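Side-chain contacts in peptidoglycan hydrolase FlgJ (PDB 3VWO), which probably acts as a flagellum-specific muramidase, opening periplasmic peptidoglycan for rod assembly through its C-terminal glycoside hydrolase family 73 domain, the part studied here: residues A136-L139 against A140-I143; G128-D132 against P133-D137; S90-Q93 against A94-Y98; A7-P10 against Q11-A15. All blocks are in the same frame, centred on the assembly; numbering follows the deposited sequence.

Interaction 1: A136-L139 against A140-I143; sequences ADKL and ARVI
Arg141 reaches back over the preceding turn of its helix toward Asp137, one turn earlier. With CG anti to its own carbonyl carbon (chi1 -61°), the chain first runs across the backbone, and Arg141 CG lies 3.2 Å from Asp137 O. The long aliphatic stem suits this exposed strip, because it can cover the carbonyl before the charged end is reached. The guanidinium then turns one face to that same oxygen, which sits off-centre above its plane. Its two outer nitrogens part company: Arg141 NH1 approaches Asp137 OD2 at 3.8 Å, a long, weak salt bridge, with carboxylate and guanidinium planes turned 58° apart. This pairing is probably more electrostatic than directional. Arg141 NH2 instead lies against the stem of Lys138, 3.5 Å from Lys138 CG. The ammonium of Lys138 points elsewhere, to a salt bridge with Asp132, which probably helps to keep the two positive ends apart.

Apolar side chains take over on the inner side of the helix. Leu139 and Ile143, also one turn apart, lean across each other at a slant, with Leu139 CG 3.9 Å from Ile143 CD1. The backbone bond from Ile143 N to Leu139 O (3.0 Å) holds the two residues in step. Ala140, between these strips, is small enough to lie close to a neighbouring helix. Such a division is that of an amphipathic helix: Leu139 rests on Ala121 and Leu124 of helix 117-127 and on Leu32 of helix 23-34, while Ile143 touches Phe120 of the former and Phe25 and Ala28 of the latter.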
ATOM      1  N   ALA A 136      10.702  -0.964  -5.800  1.00 31.55           N
ATOM      2  CA  ALA A 136      10.346  -0.048  -6.879  1.00 29.17           C
ATOM      3  C   ALA A 136      10.195  -0.758  -8.219  1.00 36.07           C
ATOM      4  O   ALA A 136       9.258  -0.487  -8.970  1.00 36.52           O
ATOM      5  CB  ALA A 136      11.372   1.075  -6.989  1.00 33.25           C
ATOM      6  N   ASP A 137      11.125  -1.655  -8.523  1.00 36.40           N
ATOM      7  CA  ASP A 137      11.067  -2.410  -9.768  1.00 45.10           C
ATOM      8  C   ASP A 137       9.782  -3.224  -9.837  1.00 37.41           C
ATOM      9  O   ASP A 137       9.079  -3.210 -10.848  1.00 38.51           O
ATOM     10  CB  ASP A 137      12.282  -3.330  -9.900  1.00 42.42           C
ATOM     11  CG  ASP A 137      13.214  -2.897 -11.012  1.00 69.10           C
ATOM     12  OD1 ASP A 137      14.014  -1.964 -10.790  1.00 64.52           O
ATOM     13  OD2 ASP A 137      13.144  -3.490 -12.108  1.00 83.19           O
ATOM     14  N   LYS A 138       9.468  -3.912  -8.748  1.00 34.67           N
ATOM     15  CA  LYS A 138       8.272  -4.746  -8.694  1.00 34.84           C
ATOM     16  C   LYS A 138       6.984  -3.926  -8.804  1.00 36.48           C
ATOM     17  O   LYS A 138       6.067  -4.294  -9.541  1.00 35.34           O
ATOM     18  CB  LYS A 138       8.272  -5.604  -7.429  1.00 43.61           C
ATOM     19  CG  LYS A 138       9.128  -6.858  -7.563  1.00 55.76           C
ATOM     20  CD  LYS A 138       9.130  -7.698  -6.298  1.00 61.46           C
ATOM     21  CE  LYS A 138      10.008  -7.083  -5.224  1.00 66.12           C
ATOM     22  NZ  LYS A 138      10.346  -8.073  -4.163  1.00 64.86           N
ATOM     23  N   LEU A 139       6.924  -2.816  -8.075  1.00 30.55           N
ATOM     24  CA  LEU A 139       5.750  -1.944  -8.109  1.00 26.49           C
ATOM     25  C   LEU A 139       5.512  -1.379  -9.508  1.00 29.70           C
ATOM     26  O   LEU A 139       4.383  -1.363  -9.997  1.00 28.25           O
ATOM     27  CB  LEU A 139       5.889  -0.810  -7.084  1.00 26.23           C
ATOM     28  CG  LEU A 139       4.770   0.238  -7.082  1.00 23.97           C
ATOM     29  CD1 LEU A 139       3.402  -0.444  -7.012  1.00 22.85           C
ATOM     30  CD2 LEU A 139       4.955   1.195  -5.917  1.00 21.25           C
ATOM     31  N   ALA A 140       6.581  -0.918 -10.152  1.00 29.21           N
ATOM     32  CA  ALA A 140       6.484  -0.393 -11.511  1.00 29.81           C
ATOM     33  C   ALA A 140       5.916  -1.420 -12.496  1.00 30.10           C
ATOM     34  O   ALA A 140       5.123  -1.073 -13.374  1.00 34.17           O
ATOM     35  CB  ALA A 140       7.844   0.104 -11.983  1.00 32.97           C
ATOM     36  N   ARG A 141       6.308  -2.682 -12.345  1.00 31.82           N
ATOM     37  CA  ARG A 141       5.815  -3.735 -13.230  1.00 36.78           C
ATOM     38  C   ARG A 141       4.319  -3.987 -13.043  1.00 39.41           C
ATOM     39  O   ARG A 141       3.613  -4.299 -14.000  1.00 37.26           O
ATOM     40  CB  ARG A 141       6.580  -5.046 -13.013  1.00 44.39           C
ATOM     41  CG  ARG A 141       8.077  -4.967 -13.287  1.00 52.35           C
ATOM     42  CD  ARG A 141       8.704  -6.362 -13.306  1.00 65.83           C
ATOM     43  NE  ARG A 141      10.078  -6.365 -12.809  1.00 71.28           N
ATOM     44  CZ  ARG A 141      10.461  -6.942 -11.673  1.00 68.23           C
ATOM     45  NH1 ARG A 141      11.733  -6.891 -11.295  1.00 69.01           N
ATOM     46  NH2 ARG A 141       9.576  -7.576 -10.915  1.00 64.91           N
ATOM     47  N   VAL A 142       3.838  -3.871 -11.810  1.00 29.90           N
ATOM     48  CA  VAL A 142       2.409  -4.020 -11.559  1.00 28.49           C
ATOM     49  C   VAL A 142       1.651  -2.846 -12.174  1.00 31.79           C
ATOM     50  O   VAL A 142       0.644  -3.031 -12.861  1.00 32.29           O
ATOM     51  CB  VAL A 142       2.094  -4.091 -10.052  1.00 25.31           C
ATOM     52  CG1 VAL A 142       0.602  -4.245  -9.835  1.00 25.31           C
ATOM     53  CG2 VAL A 142       2.862  -5.242  -9.394  1.00 27.69           C
ATOM     54  N   ILE A 143       2.147  -1.637 -11.921  1.00 28.35           N
ATOM     55  CA  ILE A 143       1.508  -0.418 -12.415  1.00 27.00           C
ATOM     56  C   ILE A 143       1.340  -0.443 -13.930  1.00 39.50           C
ATOM     57  O   ILE A 143       0.267  -0.123 -14.447  1.00 33.02           O
ATOM     58  CB  ILE A 143       2.296   0.840 -11.989  1.00 24.94           C
ATOM     59  CG1 ILE A 143       2.157   1.059 -10.482  1.00 28.85           C
ATOM     60  CG2 ILE A 143       1.794   2.076 -12.736  1.00 30.17           C
ATOM     61  CD1 ILE A 143       2.975   2.196  -9.930  1.00 26.95           C
TER

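Interaction 2: G128-D132 against P133-D137; sequences GYATD and PSYAD
Asp132 and Ser134 form an Asx turn, set within a type I beta turn from Asp132 to Tyr135 that starts helix 135-143. Asp132 OD1 accepts two hydrogen bonds: Ser134 N meets it on the anti side at 2.9 Å, and Ser134 OG on the syn side. Two donors on one oxygen fix the rotation of the carboxylate, whose other oxygen, OD2, pairs with Lys138. An aspartate suits this place because its short arm reaches the second amide ahead. Pro133, already restricted in phi, fits the second position of the turn. The turn is closed by Tyr135 N bonding to Asp132 O at 3.2 Å, the donor lying well above the carbonyl plane.

The aromatic rings of Tyr129 and Tyr135 have nearly parallel planes (29°) but are slid apart, with centroids separated by 6.0 Å, so they barely overlap. Tyr135 OH, bonded to Glu33 and Gln29, lies obliquely to the Tyr129 ring. The backbone O of Tyr129 bonds a bound HEPES molecule, probably from the crystallisation liquor. Over one face of the Tyr135 ring sits the methyl of Ala130, a CH-pi contact with CB 3.7 Å from the centroid and closest to CG.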
ATOM      1  N   GLY A 128      12.081   5.445   1.484  1.00 39.36           N
ATOM      2  CA  GLY A 128      12.172   4.431   2.520  1.00 39.12           C
ATOM      3  C   GLY A 128      10.871   3.714   2.820  1.00 41.13           C
ATOM      4  O   GLY A 128      10.668   3.218   3.933  1.00 36.24           O
ATOM      5  N   TYR A 129       9.986   3.635   1.831  1.00 29.12           N
ATOM      6  CA  TYR A 129       8.694   3.007   2.059  1.00 32.56           C
ATOM      7  C   TYR A 129       8.852   1.533   2.377  1.00 33.02           C
ATOM      8  O   TYR A 129       8.081   0.981   3.156  1.00 33.41           O
ATOM      9  CB  TYR A 129       7.749   3.169   0.867  1.00 33.10           C
ATOM     10  CG  TYR A 129       6.326   2.790   1.218  1.00 27.26           C
ATOM     11  CD1 TYR A 129       5.470   3.716   1.799  1.00 31.58           C
ATOM     12  CD2 TYR A 129       5.851   1.503   1.003  1.00 33.96           C
ATOM     13  CE1 TYR A 129       4.175   3.378   2.140  1.00 31.85           C
ATOM     14  CE2 TYR A 129       4.555   1.153   1.343  1.00 32.47           C
ATOM     15  CZ  TYR A 129       3.721   2.097   1.908  1.00 30.52           C
ATOM     16  OH  TYR A 129       2.433   1.758   2.253  1.00 39.91           O
ATOM     17  N   ALA A 130       9.845   0.895   1.766  1.00 36.06           N
ATOM     18  CA  ALA A 130      10.039  -0.541   1.961  1.00 39.04           C
ATOM     19  C   ALA A 130      11.507  -0.910   2.133  1.00 46.33           C
ATOM     20  O   ALA A 130      12.400  -0.168   1.724  1.00 42.25           O
ATOM     21  CB  ALA A 130       9.426  -1.322   0.806  1.00 38.38           C
ATOM     22  N   THR A 131      11.742  -2.069   2.740  1.00 49.39           N
ATOM     23  CA  THR A 131      13.093  -2.564   2.972  1.00 49.71           C
ATOM     24  C   THR A 131      13.533  -3.528   1.869  1.00 53.65           C
ATOM     25  O   THR A 131      14.724  -3.784   1.698  1.00 59.01           O
ATOM     26  CB  THR A 131      13.209  -3.245   4.349  1.00 47.24           C
ATOM     27  OG1 THR A 131      12.169  -4.221   4.490  1.00 39.95           O
ATOM     28  CG2 THR A 131      13.075  -2.213   5.460  1.00 44.13           C
ATOM     29  N   ASP A 132      12.564  -4.062   1.131  1.00 46.13           N
ATOM     30  CA  ASP A 132      12.849  -4.866  -0.055  1.00 51.30           C
ATOM     31  C   ASP A 132      13.581  -4.011  -1.091  1.00 47.46           C
ATOM     32  O   ASP A 132      13.057  -2.993  -1.538  1.00 55.99           O
ATOM     33  CB  ASP A 132      11.542  -5.410  -0.642  1.00 51.92           C
ATOM     34  CG  ASP A 132      11.766  -6.441  -1.740  1.00 58.92           C
ATOM     35  OD1 ASP A 132      12.660  -6.251  -2.593  1.00 57.86           O
ATOM     36  OD2 ASP A 132      11.033  -7.450  -1.754  1.00 60.22           O
ATOM     37  N   PRO A 133      14.794  -4.436  -1.484  1.00 60.45           N
ATOM     38  CA  PRO A 133      15.666  -3.684  -2.395  1.00 56.07           C
ATOM     39  C   PRO A 133      15.099  -3.536  -3.803  1.00 54.06           C
ATOM     40  O   PRO A 133      15.503  -2.625  -4.524  1.00 49.02           O
ATOM     41  CB  PRO A 133      16.936  -4.541  -2.446  1.00 51.67           C
ATOM     42  CG  PRO A 133      16.465  -5.921  -2.117  1.00 50.73           C
ATOM     43  CD  PRO A 133      15.398  -5.719  -1.084  1.00 60.95           C
ATOM     44  N   SER A 134      14.187  -4.420  -4.191  1.00 53.67           N
ATOM     45  CA  SER A 134      13.626  -4.377  -5.539  1.00 57.31           C
ATOM     46  C   SER A 134      12.163  -3.937  -5.533  1.00 44.11           C
ATOM     47  O   SER A 134      11.432  -4.178  -6.491  1.00 43.02           O
ATOM     48  CB  SER A 134      13.767  -5.741  -6.216  1.00 54.10           C
ATOM     49  OG  SER A 134      13.186  -6.758  -5.421  1.00 64.91           O
ATOM     50  N   TYR A 135      11.754  -3.286  -4.448  1.00 43.13           N
ATOM     51  CA  TYR A 135      10.376  -2.833  -4.282  1.00 40.10           C
ATOM     52  C   TYR A 135       9.900  -1.963  -5.440  1.00 29.23           C
ATOM     53  O   TYR A 135       8.823  -2.190  -5.991  1.00 31.67           O
ATOM     54  CB  TYR A 135      10.224  -2.071  -2.965  1.00 36.65           C
ATOM     55  CG  TYR A 135       8.795  -1.717  -2.625  1.00 35.40           C
ATOM     56  CD1 TYR A 135       7.925  -2.680  -2.130  1.00 34.51           C
ATOM     57  CD2 TYR A 135       8.315  -0.420  -2.790  1.00 33.29           C
ATOM     58  CE1 TYR A 135       6.620  -2.371  -1.813  1.00 29.78           C
ATOM     59  CE2 TYR A 135       6.999  -0.100  -2.473  1.00 25.85           C
ATOM     60  CZ  TYR A 135       6.159  -1.082  -1.982  1.00 27.09           C
ATOM     61  OH  TYR A 135       4.853  -0.786  -1.662  1.00 25.51           O
ATOM     62  N   ALA A 136      10.702  -0.964  -5.800  1.00 31.55           N
ATOM     63  CA  ALA A 136      10.346  -0.048  -6.879  1.00 29.17           C
ATOM     64  C   ALA A 136      10.195  -0.758  -8.219  1.00 36.07           C
ATOM     65  O   ALA A 136       9.258  -0.487  -8.970  1.00 36.52           O
ATOM     66  CB  ALA A 136      11.372   1.075  -6.989  1.00 33.25           C
ATOM     67  N   ASP A 137      11.125  -1.655  -8.523  1.00 36.40           N
ATOM     68  CA  ASP A 137      11.067  -2.410  -9.768  1.00 45.10           C
ATOM     69  C   ASP A 137       9.782  -3.224  -9.837  1.00 37.41           C
ATOM     70  O   ASP A 137       9.079  -3.210 -10.848  1.00 38.51           O
ATOM     71  CB  ASP A 137      12.282  -3.330  -9.900  1.00 42.42           C
ATOM     72  CG  ASP A 137      13.214  -2.897 -11.012  1.00 69.10           C
ATOM     73  OD1 ASP A 137      14.014  -1.964 -10.790  1.00 64.52           O
ATOM     74  OD2 ASP A 137      13.144  -3.490 -12.108  1.00 83.19           O
TER

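Interaction 3: S90-Q93 against A94-Y98; sequences SYEQ and AFQDY
Tyr91 and Phe95, one turn apart, meet near the start of helix 91-104, where hydrogen bonds set the first turns. At the N-cap, Ser90 OG accepts from Gln93 N at 3.0 Å, a nearly straight bond that satisfies an amide of the first turn; serine's short hydroxyl is well suited to the task. Backbone bonds follow in the i to i+4 pattern, among them Phe95 N to Tyr91 O at 2.9 Å.

Carbon atoms also approach carbonyl oxygens. Phe95 CG lies anti to the carbonyl carbon (chi1 -82°), which brings the ring edge back to the previous turn, with Phe95 CD2 3.1 Å from Tyr91 O. Similarly, Gln96 CG sits 3.1 Å from Glu92 O.

Apolar packing between the side chains is looser, Tyr91 CB standing 4.4 Å from Phe95 CD2. The two rings diverge: Tyr91 meets Tyr50 edge-to-face and bonds Gln40 through its hydroxyl, whereas Phe95 packs on Gln11 and Ala12 of helix 2-19 and Leu26 of helix 23-34. Were Phe95 an alanine, the space between these helices would probably be left partly unfilled, and Tyr91 O would probably lose its ring-edge neighbour.

Chemically, Tyr91 O accepts the amide of Phe95 and also faces the ring edge, whose slightly positive hydrogens probably suit a backbone acceptor.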
ATOM      1  N   SER A  90     -12.758   0.422   7.243  1.00 29.04           N
ATOM      2  CA  SER A  90     -13.112   0.315   5.835  1.00 28.66           C
ATOM      3  C   SER A  90     -11.897   0.558   4.951  1.00 35.94           C
ATOM      4  O   SER A  90     -10.910   1.137   5.399  1.00 30.80           O
ATOM      5  CB  SER A  90     -14.171   1.360   5.485  1.00 31.84           C
ATOM      6  OG  SER A  90     -13.600   2.657   5.475  1.00 35.72           O
ATOM      7  N   TYR A  91     -11.980   0.132   3.692  1.00 25.70           N
ATOM      8  CA  TYR A  91     -10.942   0.467   2.717  1.00 33.64           C
ATOM      9  C   TYR A  91     -10.779   1.980   2.582  1.00 31.83           C
ATOM     10  O   TYR A  91      -9.660   2.471   2.418  1.00 29.85           O
ATOM     11  CB  TYR A  91     -11.238  -0.171   1.354  1.00 32.70           C
ATOM     12  CG  TYR A  91     -11.036  -1.669   1.337  1.00 37.14           C
ATOM     13  CD1 TYR A  91      -9.916  -2.244   1.923  1.00 33.76           C
ATOM     14  CD2 TYR A  91     -11.979  -2.511   0.760  1.00 47.71           C
ATOM     15  CE1 TYR A  91      -9.731  -3.618   1.922  1.00 41.42           C
ATOM     16  CE2 TYR A  91     -11.803  -3.888   0.757  1.00 53.50           C
ATOM     17  CZ  TYR A  91     -10.675  -4.435   1.339  1.00 54.43           C
ATOM     18  OH  TYR A  91     -10.489  -5.801   1.339  1.00 47.51           O
ATOM     19  N   GLU A  92     -11.886   2.716   2.666  1.00 33.94           N
ATOM     20  CA  GLU A  92     -11.834   4.179   2.606  1.00 39.37           C
ATOM     21  C   GLU A  92     -10.916   4.752   3.677  1.00 36.02           C
ATOM     22  O   GLU A  92     -10.044   5.573   3.393  1.00 33.33           O
ATOM     23  CB  GLU A  92     -13.230   4.789   2.750  1.00 43.31           C
ATOM     24  CG  GLU A  92     -13.223   6.310   2.867  1.00 55.67           C
ATOM     25  CD  GLU A  92     -14.620   6.904   2.977  1.00 74.33           C
ATOM     26  OE1 GLU A  92     -15.076   7.539   2.002  1.00 71.15           O
ATOM     27  OE2 GLU A  92     -15.257   6.743   4.040  1.00 70.17           O
ATOM     28  N   GLN A  93     -11.112   4.300   4.910  1.00 33.13           N
ATOM     29  CA  GLN A  93     -10.298   4.753   6.026  1.00 34.98           C
ATOM     30  C   GLN A  93      -8.825   4.392   5.815  1.00 29.58           C
ATOM     31  O   GLN A  93      -7.934   5.180   6.142  1.00 27.79           O
ATOM     32  CB  GLN A  93     -10.826   4.145   7.327  1.00 32.80           C
ATOM     33  CG  GLN A  93     -10.286   4.792   8.576  1.00 42.88           C
ATOM     34  CD  GLN A  93     -11.061   4.387   9.809  1.00 48.38           C
ATOM     35  OE1 GLN A  93     -10.926   3.267  10.299  1.00 38.13           O
ATOM     36  NE2 GLN A  93     -11.890   5.295  10.312  1.00 53.87           N
ATOM     37  N   ALA A  94      -8.577   3.200   5.270  1.00 26.69           N
ATOM     38  CA  ALA A  94      -7.218   2.747   4.984  1.00 27.03           C
ATOM     39  C   ALA A  94      -6.525   3.650   3.954  1.00 23.48           C
ATOM     40  O   ALA A  94      -5.386   4.091   4.147  1.00 25.73           O
ATOM     41  CB  ALA A  94      -7.243   1.322   4.479  1.00 23.30           C
ATOM     42  N   PHE A  95      -7.215   3.913   2.853  1.00 25.46           N
ATOM     43  CA  PHE A  95      -6.654   4.775   1.808  1.00 27.22           C
ATOM     44  C   PHE A  95      -6.418   6.205   2.300  1.00 30.38           C
ATOM     45  O   PHE A  95      -5.398   6.811   1.978  1.00 24.88           O
ATOM     46  CB  PHE A  95      -7.540   4.774   0.556  1.00 26.97           C
ATOM     47  CG  PHE A  95      -7.313   3.588  -0.347  1.00 30.77           C
ATOM     48  CD1 PHE A  95      -6.278   3.588  -1.263  1.00 30.41           C
ATOM     49  CD2 PHE A  95      -8.140   2.475  -0.278  1.00 32.28           C
ATOM     50  CE1 PHE A  95      -6.065   2.506  -2.097  1.00 26.47           C
ATOM     51  CE2 PHE A  95      -7.933   1.386  -1.108  1.00 33.69           C
ATOM     52  CZ  PHE A  95      -6.892   1.403  -2.019  1.00 40.59           C
ATOM     53  N   GLN A  96      -7.351   6.737   3.087  1.00 30.96           N
ATOM     54  CA  GLN A  96      -7.200   8.077   3.650  1.00 31.14           C
ATOM     55  C   GLN A  96      -6.015   8.153   4.607  1.00 28.18           C
ATOM     56  O   GLN A  96      -5.310   9.162   4.655  1.00 28.20           O
ATOM     57  CB  GLN A  96      -8.474   8.511   4.375  1.00 30.99           C
ATOM     58  CG  GLN A  96      -9.683   8.691   3.472  1.00 44.44           C
ATOM     59  CD  GLN A  96      -9.799  10.094   2.913  1.00 70.88           C
ATOM     60  OE1 GLN A  96      -8.816  10.836   2.844  1.00 67.98           O
ATOM     61  NE2 GLN A  96     -11.009  10.471   2.516  1.00 85.81           N
ATOM     62  N   ASP A  97      -5.807   7.098   5.390  1.00 25.56           N
ATOM     63  CA  ASP A  97      -4.667   7.076   6.293  1.00 21.98           C
ATOM     64  C   ASP A  97      -3.365   7.035   5.496  1.00 21.65           C
ATOM     65  O   ASP A  97      -2.392   7.713   5.845  1.00 23.38           O
ATOM     66  CB  ASP A  97      -4.756   5.906   7.288  1.00 23.70           C
ATOM     67  CG  ASP A  97      -3.844   6.100   8.489  1.00 25.52           C
ATOM     68  OD1 ASP A  97      -3.675   7.261   8.916  1.00 25.82           O
ATOM     69  OD2 ASP A  97      -3.292   5.104   9.003  1.00 24.76           O
ATOM     70  N   TYR A  98      -3.352   6.265   4.408  1.00 20.19           N
ATOM     71  CA  TYR A  98      -2.174   6.187   3.539  1.00 22.10           C
ATOM     72  C   TYR A  98      -1.843   7.555   2.938  1.00 27.34           C
ATOM     73  O   TYR A  98      -0.682   7.970   2.931  1.00 23.00           O
ATOM     74  CB  TYR A  98      -2.382   5.154   2.425  1.00 25.29           C
ATOM     75  CG  TYR A  98      -1.345   5.205   1.312  1.00 25.11           C
ATOM     76  CD1 TYR A  98      -0.150   4.502   1.407  1.00 26.20           C
ATOM     77  CD2 TYR A  98      -1.572   5.951   0.162  1.00 28.72           C
ATOM     78  CE1 TYR A  98       0.794   4.546   0.383  1.00 23.97           C
ATOM     79  CE2 TYR A  98      -0.639   6.004  -0.857  1.00 29.68           C
ATOM     80  CZ  TYR A  98       0.539   5.297  -0.744  1.00 25.83           C
ATOM     81  OH  TYR A  98       1.459   5.353  -1.766  1.00 30.21           O
TER

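Interaction 4: A7-P10 against Q11-A15; sequences ATWP and QAAKA
Two torsions fold Gln11 back on itself: CG stands beside the backbone N (chi1 -66°), and the chain then bends at chi2 (76°), so that its amide returns to the preceding turn, with Gln11 CD 3.7 Å from Ala7 O. Which end of the amide faces this carbonyl is doubtful; if the group is turned over, the approach may be a hydrogen bond. Trp9 takes a different first torsion, its CG anti to the backbone N (chi1 -160°), and the indole stretches forward along the helix toward Ala13.

There Ala13 CB lies over one face of the indole, near its rim, 4.1 Å from Trp9 CZ3. A small residue suits a position beneath so broad a ring.

The motif is a proline kink in helix 2-19. Pro10 has no N-H to give to the turn before, and the backbone opens locally: Gln11 N is 5.1 Å from Ala7 O, too far for the usual bond. Regular bonding resumes with Ala12 N to Thr8 O at 2.8 Å and continues with Ala13 N to Trp9 O. Replacing Gln11 by a leucine would probably leave Ala7 O, at this opened turn, without the polar group that now lies beside it.

Across the kink, Ala12 CB lies 3.3 Å from Thr8 O, and its small size lets Val27 of helix 23-34 come close. Thr8 OG1 is bonded back to Phe4 O, a common way for a threonine to satisfy its hydroxyl inside a helix. Lys14 CG lies 3.6 Å from Pro10 O.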
ATOM      1  N   ALA A   7     -13.222  -3.487  -5.452  1.00 30.30           N
ATOM      2  CA  ALA A   7     -13.405  -3.049  -4.073  1.00 33.46           C
ATOM      3  C   ALA A   7     -12.519  -1.860  -3.703  1.00 39.63           C
ATOM      4  O   ALA A   7     -12.834  -1.103  -2.786  1.00 37.24           O
ATOM      5  CB  ALA A   7     -13.159  -4.210  -3.112  1.00 43.82           C
ATOM      6  N   THR A   8     -11.408  -1.691  -4.411  1.00 31.33           N
ATOM      7  CA  THR A   8     -10.424  -0.705  -3.984  1.00 24.84           C
ATOM      8  C   THR A   8     -10.408   0.564  -4.833  1.00 30.94           C
ATOM      9  O   THR A   8     -10.131   1.648  -4.316  1.00 30.17           O
ATOM     10  CB  THR A   8      -9.010  -1.310  -3.905  1.00 29.67           C
ATOM     11  OG1 THR A   8      -8.625  -1.806  -5.193  1.00 27.26           O
ATOM     12  CG2 THR A   8      -8.985  -2.452  -2.895  1.00 31.71           C
ATOM     13  N   TRP A   9     -10.713   0.436  -6.121  1.00 26.94           N
ATOM     14  CA  TRP A   9     -10.583   1.592  -7.027  1.00 31.80           C
ATOM     15  C   TRP A   9     -11.321   2.868  -6.580  1.00 36.04           C
ATOM     16  O   TRP A   9     -10.729   3.950  -6.599  1.00 29.40           O
ATOM     17  CB  TRP A   9     -10.925   1.235  -8.483  1.00 31.07           C
ATOM     18  CG  TRP A   9     -10.345   2.224  -9.476  1.00 43.06           C
ATOM     19  CD1 TRP A   9      -9.136   2.138 -10.107  1.00 41.72           C
ATOM     20  CD2 TRP A   9     -10.944   3.446  -9.930  1.00 44.67           C
ATOM     21  NE1 TRP A   9      -8.948   3.225 -10.930  1.00 38.56           N
ATOM     22  CE2 TRP A   9     -10.045   4.042 -10.839  1.00 42.96           C
ATOM     23  CE3 TRP A   9     -12.154   4.092  -9.660  1.00 48.04           C
ATOM     24  CZ2 TRP A   9     -10.317   5.253 -11.475  1.00 53.08           C
ATOM     25  CZ3 TRP A   9     -12.424   5.291 -10.293  1.00 49.28           C
ATOM     26  CH2 TRP A   9     -11.508   5.860 -11.190  1.00 48.87           C
ATOM     27  N   PRO A  10     -12.605   2.755  -6.186  1.00 36.28           N
ATOM     28  CA  PRO A  10     -13.303   3.963  -5.722  1.00 39.99           C
ATOM     29  C   PRO A  10     -12.589   4.677  -4.574  1.00 43.79           C
ATOM     30  O   PRO A  10     -12.406   5.892  -4.630  1.00 39.99           O
ATOM     31  CB  PRO A  10     -14.645   3.416  -5.234  1.00 45.27           C
ATOM     32  CG  PRO A  10     -14.873   2.228  -6.067  1.00 41.07           C
ATOM     33  CD  PRO A  10     -13.524   1.604  -6.270  1.00 43.34           C
ATOM     34  N   GLN A  11     -12.183   3.928  -3.554  1.00 43.92           N
ATOM     35  CA  GLN A  11     -11.461   4.510  -2.423  1.00 33.53           C
ATOM     36  C   GLN A  11     -10.054   4.953  -2.811  1.00 37.75           C
ATOM     37  O   GLN A  11      -9.501   5.889  -2.228  1.00 44.74           O
ATOM     38  CB  GLN A  11     -11.405   3.517  -1.259  1.00 50.04           C
ATOM     39  CG  GLN A  11     -12.761   3.206  -0.636  1.00 46.84           C
ATOM     40  CD  GLN A  11     -13.604   2.263  -1.476  1.00 56.35           C
ATOM     41  OE1 GLN A  11     -13.106   1.627  -2.404  1.00 52.24           O
ATOM     42  NE2 GLN A  11     -14.891   2.174  -1.154  1.00 65.24           N
ATOM     43  N   ALA A  12      -9.474   4.289  -3.800  1.00 24.95           N
ATOM     44  CA  ALA A  12      -8.159   4.676  -4.282  1.00 27.32           C
ATOM     45  C   ALA A  12      -8.258   6.042  -4.953  1.00 38.91           C
ATOM     46  O   ALA A  12      -7.374   6.886  -4.805  1.00 33.35           O
ATOM     47  CB  ALA A  12      -7.626   3.646  -5.249  1.00 29.47           C
ATOM     48  N   ALA A  13      -9.354   6.257  -5.673  1.00 31.76           N
ATOM     49  CA  ALA A  13      -9.583   7.513  -6.390  1.00 37.52           C
ATOM     50  C   ALA A  13      -9.509   8.762  -5.500  1.00 38.58           C
ATOM     51  O   ALA A  13      -8.838   9.741  -5.844  1.00 37.01           O
ATOM     52  CB  ALA A  13     -10.922   7.459  -7.133  1.00 41.54           C
ATOM     53  N   LYS A  14     -10.200   8.726  -4.365  1.00 39.05           N
ATOM     54  CA  LYS A  14     -10.218   9.852  -3.432  1.00 30.44           C
ATOM     55  C   LYS A  14      -8.832  10.178  -2.878  1.00 40.91           C
ATOM     56  O   LYS A  14      -8.418  11.341  -2.854  1.00 34.33           O
ATOM     57  CB  LYS A  14     -11.164   9.571  -2.260  1.00 52.45           C
ATOM     58  CG  LYS A  14     -12.454   8.861  -2.629  1.00 57.03           C
ATOM     59  CD  LYS A  14     -13.422   8.846  -1.450  1.00 59.10           C
ATOM     60  CE  LYS A  14     -12.829   8.140  -0.238  1.00 64.10           C
ATOM     61  NZ  LYS A  14     -12.912   6.648  -0.331  1.00 53.83           N
ATOM     62  N   ALA A  15      -8.119   9.153  -2.417  1.00 28.51           N
ATOM     63  CA  ALA A  15      -6.782   9.354  -1.862  1.00 27.81           C
ATOM     64  C   ALA A  15      -5.798   9.750  -2.957  1.00 27.48           C
ATOM     65  O   ALA A  15      -4.869  10.532  -2.730  1.00 31.61           O
ATOM     66  CB  ALA A  15      -6.303   8.091  -1.155  1.00 32.29           C
TER

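Interactions 2 and 1 overlap along the chain at Ala136 and Asp137, and are tied by a salt bridge, Lys138 NZ to Asp132 OD2 at 2.6 Å. Interactions 3 and 4, centres about 9 Å apart, bring helices 91-104 and 2-19 together; Phe95 CD2 lies 3.6 Å from Gln11 CB, and the ion pair of Glu92 and Lys14 is weak. These two pairs are bridged where Tyr129 OH packs on Tyr98 CE1 at 3.7 Å, although the centres of interactions 2 and 3 are about 22 Å apart. Interaction 2 borders the bound HEPES directly, whereas the side chains of Leu139 and Asp97 remain about 9 Å from it.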